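Local coordinates for protein CPn_0803/CP_1068/CPj0803/CpB0832 (Chlamydophila pneumoniae, PDB 3Q9D) that is of unknown function but is probably a component of the chlamydial type III secretion system, associated with its needle tip, at residues V50-L54 / F91-L96. Sequence-based numbering, arbitrary orientation.
Sequences VFLLL and FFFEML
Phe92 reaches from helix 86-98 into the notch formed by Val50, Phe51 and Leu54 of helix 48-61, and the packing is tightest around its ring. Leu54 presses the methyl CD2 over one face, 3.5 Å from the ring centroid in a CH-pi contact, while Phe91 CD2 lies over the opposite face. With CG anti to the backbone N (chi1 -178°), Leu54 extends across the gap, and chi2 of 57° sets CD2 over the ring. Phe92 in turn directs its edge at the face of Phe51, an edge-to-face pair with centroids 5.6 Å apart. In the conformers described, Val50 CG1 comes obliquely to the ring, 3.9 Å from Phe92 CE2, and Met95 CE lies more loosely, 4.1 Å from Phe51 CE1. The outer side of helix 48-61 is the loose one: Leu52 and Leu53 are exposed to solvent. The two segment axes stay 13.6 Å apart, spanned chiefly by Phe51, Leu54 and Phe92, and helices 107-133 and 70-82 add Ile117, Ala113, Val77 and Cys81 to the same core. With only apolar groups meeting across the segments, one a thioether methyl, this contact probably rests on dispersion, ring electrostatics and the burial of apolar surface.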
loop_
_atom_site.group_PDB
_atom_site.type_symbol
_atom_site.label_atom_id
_atom_site.label_comp_id
_atom_site.label_asym_id
_atom_site.label_seq_id
_atom_site.Cartn_x
_atom_site.Cartn_y
_atom_site.Cartn_z
ATOM N N VAL A 50 -35.097 -7.017 -15.457
ATOM C CA VAL A 50 -34.171 -7.746 -14.593
ATOM C C VAL A 50 -32.769 -7.808 -15.202
ATOM O O VAL A 50 -31.776 -7.648 -14.507
ATOM C CB VAL A 50 -34.667 -9.184 -14.290
ATOM C CG1 VAL A 50 -33.676 -9.925 -13.404
ATOM C CG2 VAL A 50 -36.040 -9.144 -13.633
ATOM N N PHE A 51 -32.701 -8.059 -16.505
ATOM C CA PHE A 51 -31.421 -8.101 -17.180
ATOM C C PHE A 51 -30.772 -6.736 -17.123
ATOM O O PHE A 51 -29.557 -6.633 -16.999
ATOM C CB PHE A 51 -31.569 -8.540 -18.634
ATOM C CG PHE A 51 -31.870 -10.014 -18.789
ATOM C CD1 PHE A 51 -30.845 -10.925 -18.991
ATOM C CD2 PHE A 51 -33.176 -10.483 -18.712
ATOM C CE1 PHE A 51 -31.115 -12.276 -19.124
ATOM C CE2 PHE A 51 -33.452 -11.836 -18.845
ATOM C CZ PHE A 51 -32.415 -12.730 -19.050
ATOM N N LEU A 52 -31.569 -5.688 -17.311
ATOM C CA LEU A 52 -31.045 -4.327 -17.279
ATOM C C LEU A 52 -30.518 -3.926 -15.903
ATOM O O LEU A 52 -29.443 -3.346 -15.785
ATOM C CB LEU A 52 -32.113 -3.333 -17.736
ATOM C CG LEU A 52 -31.631 -1.910 -18.025
ATOM C CD1 LEU A 52 -30.507 -1.920 -19.048
ATOM C CD2 LEU A 52 -32.781 -1.035 -18.494
ATOM N N LEU A 53 -31.295 -4.222 -14.868
ATOM C CA LEU A 53 -30.891 -3.930 -13.500
ATOM C C LEU A 53 -29.650 -4.728 -13.110
ATOM O O LEU A 53 -28.745 -4.210 -12.461
ATOM C CB LEU A 53 -32.032 -4.233 -12.529
ATOM C CG LEU A 53 -32.869 -3.043 -12.057
ATOM C CD1 LEU A 53 -34.291 -3.153 -12.579
ATOM C CD2 LEU A 53 -32.858 -2.956 -10.539
ATOM N N LEU A 54 -29.616 -5.993 -13.517
ATOM C CA LEU A 54 -28.492 -6.865 -13.216
ATOM C C LEU A 54 -27.223 -6.349 -13.874
ATOM O O LEU A 54 -26.157 -6.347 -13.266
ATOM C CB LEU A 54 -28.785 -8.289 -13.685
ATOM C CG LEU A 54 -27.716 -9.341 -13.396
ATOM C CD1 LEU A 54 -27.420 -9.406 -11.909
ATOM C CD2 LEU A 54 -28.154 -10.696 -13.920
ATOM N N PHE A 91 -30.286 -19.682 -12.286
ATOM C CA PHE A 91 -30.262 -19.363 -13.706
ATOM C C PHE A 91 -29.107 -18.403 -13.983
ATOM O O PHE A 91 -28.307 -18.627 -14.891
ATOM C CB PHE A 91 -31.584 -18.738 -14.144
ATOM C CG PHE A 91 -31.572 -18.238 -15.559
ATOM C CD1 PHE A 91 -31.495 -19.128 -16.617
ATOM C CD2 PHE A 91 -31.636 -16.884 -15.832
ATOM C CE1 PHE A 91 -31.479 -18.682 -17.928
ATOM C CE2 PHE A 91 -31.628 -16.427 -17.143
ATOM C CZ PHE A 91 -31.546 -17.335 -18.190
ATOM N N PHE A 92 -29.012 -17.338 -13.193
ATOM C CA PHE A 92 -27.949 -16.354 -13.412
ATOM C C PHE A 92 -26.552 -16.847 -13.052
ATOM O O PHE A 92 -25.576 -16.487 -13.713
ATOM C CB PHE A 92 -28.274 -15.027 -12.715
ATOM C CG PHE A 92 -29.328 -14.219 -13.434
ATOM C CD1 PHE A 92 -29.103 -13.772 -14.732
ATOM C CD2 PHE A 92 -30.529 -13.905 -12.816
ATOM C CE1 PHE A 92 -30.068 -13.030 -15.409
ATOM C CE2 PHE A 92 -31.496 -13.169 -13.475
ATOM C CZ PHE A 92 -31.269 -12.729 -14.773
ATOM N N PHE A 93 -26.445 -17.683 -12.015
ATOM C CA PHE A 93 -25.155 -18.300 -11.683
ATOM C C PHE A 93 -24.655 -19.225 -12.809
ATOM O O PHE A 93 -23.496 -19.161 -13.189
ATOM C CB PHE A 93 -25.237 -19.085 -10.366
ATOM C CG PHE A 93 -25.321 -18.201 -9.129
ATOM C CD1 PHE A 93 -24.509 -17.074 -9.002
ATOM C CD2 PHE A 93 -26.210 -18.499 -8.107
ATOM C CE1 PHE A 93 -24.580 -16.251 -7.838
ATOM C CE2 PHE A 93 -26.292 -17.691 -6.953
ATOM C CZ PHE A 93 -25.477 -16.563 -6.834
ATOM N N GLU A 94 -25.515 -20.098 -13.319
ATOM C CA GLU A 94 -25.127 -20.946 -14.463
ATOM C C GLU A 94 -24.700 -20.078 -15.646
ATOM O O GLU A 94 -23.663 -20.311 -16.278
ATOM C CB GLU A 94 -26.300 -21.819 -14.899
ATOM C CG GLU A 94 -26.704 -22.878 -13.909
ATOM C CD GLU A 94 -25.677 -23.990 -13.800
ATOM O OE1 GLU A 94 -24.653 -23.936 -14.519
ATOM O OE2 GLU A 94 -25.907 -24.922 -12.997
ATOM N N MET A 95 -25.509 -19.066 -15.946
ATOM C CA MET A 95 -25.217 -18.151 -17.046
ATOM C C MET A 95 -23.858 -17.453 -16.869
ATOM O O MET A 95 -22.986 -17.503 -17.759
ATOM C CB MET A 95 -26.319 -17.090 -17.156
ATOM C CG MET A 95 -26.003 -15.994 -18.171
ATOM S SD MET A 95 -27.051 -14.522 -18.021
ATOM C CE MET A 95 -28.667 -15.292 -17.955
ATOM N N LEU A 96 -23.673 -16.813 -15.716
ATOM C CA LEU A 96 -22.530 -15.902 -15.493
ATOM C C LEU A 96 -21.252 -16.574 -14.980
ATOM O O LEU A 96 -20.151 -16.080 -15.215
ATOM C CB LEU A 96 -22.935 -14.768 -14.546
ATOM C CG LEU A 96 -24.048 -13.868 -15.096
ATOM C CD1 LEU A 96 -24.505 -12.878 -14.039
ATOM C CD2 LEU A 96 -23.561 -13.142 -16.339
#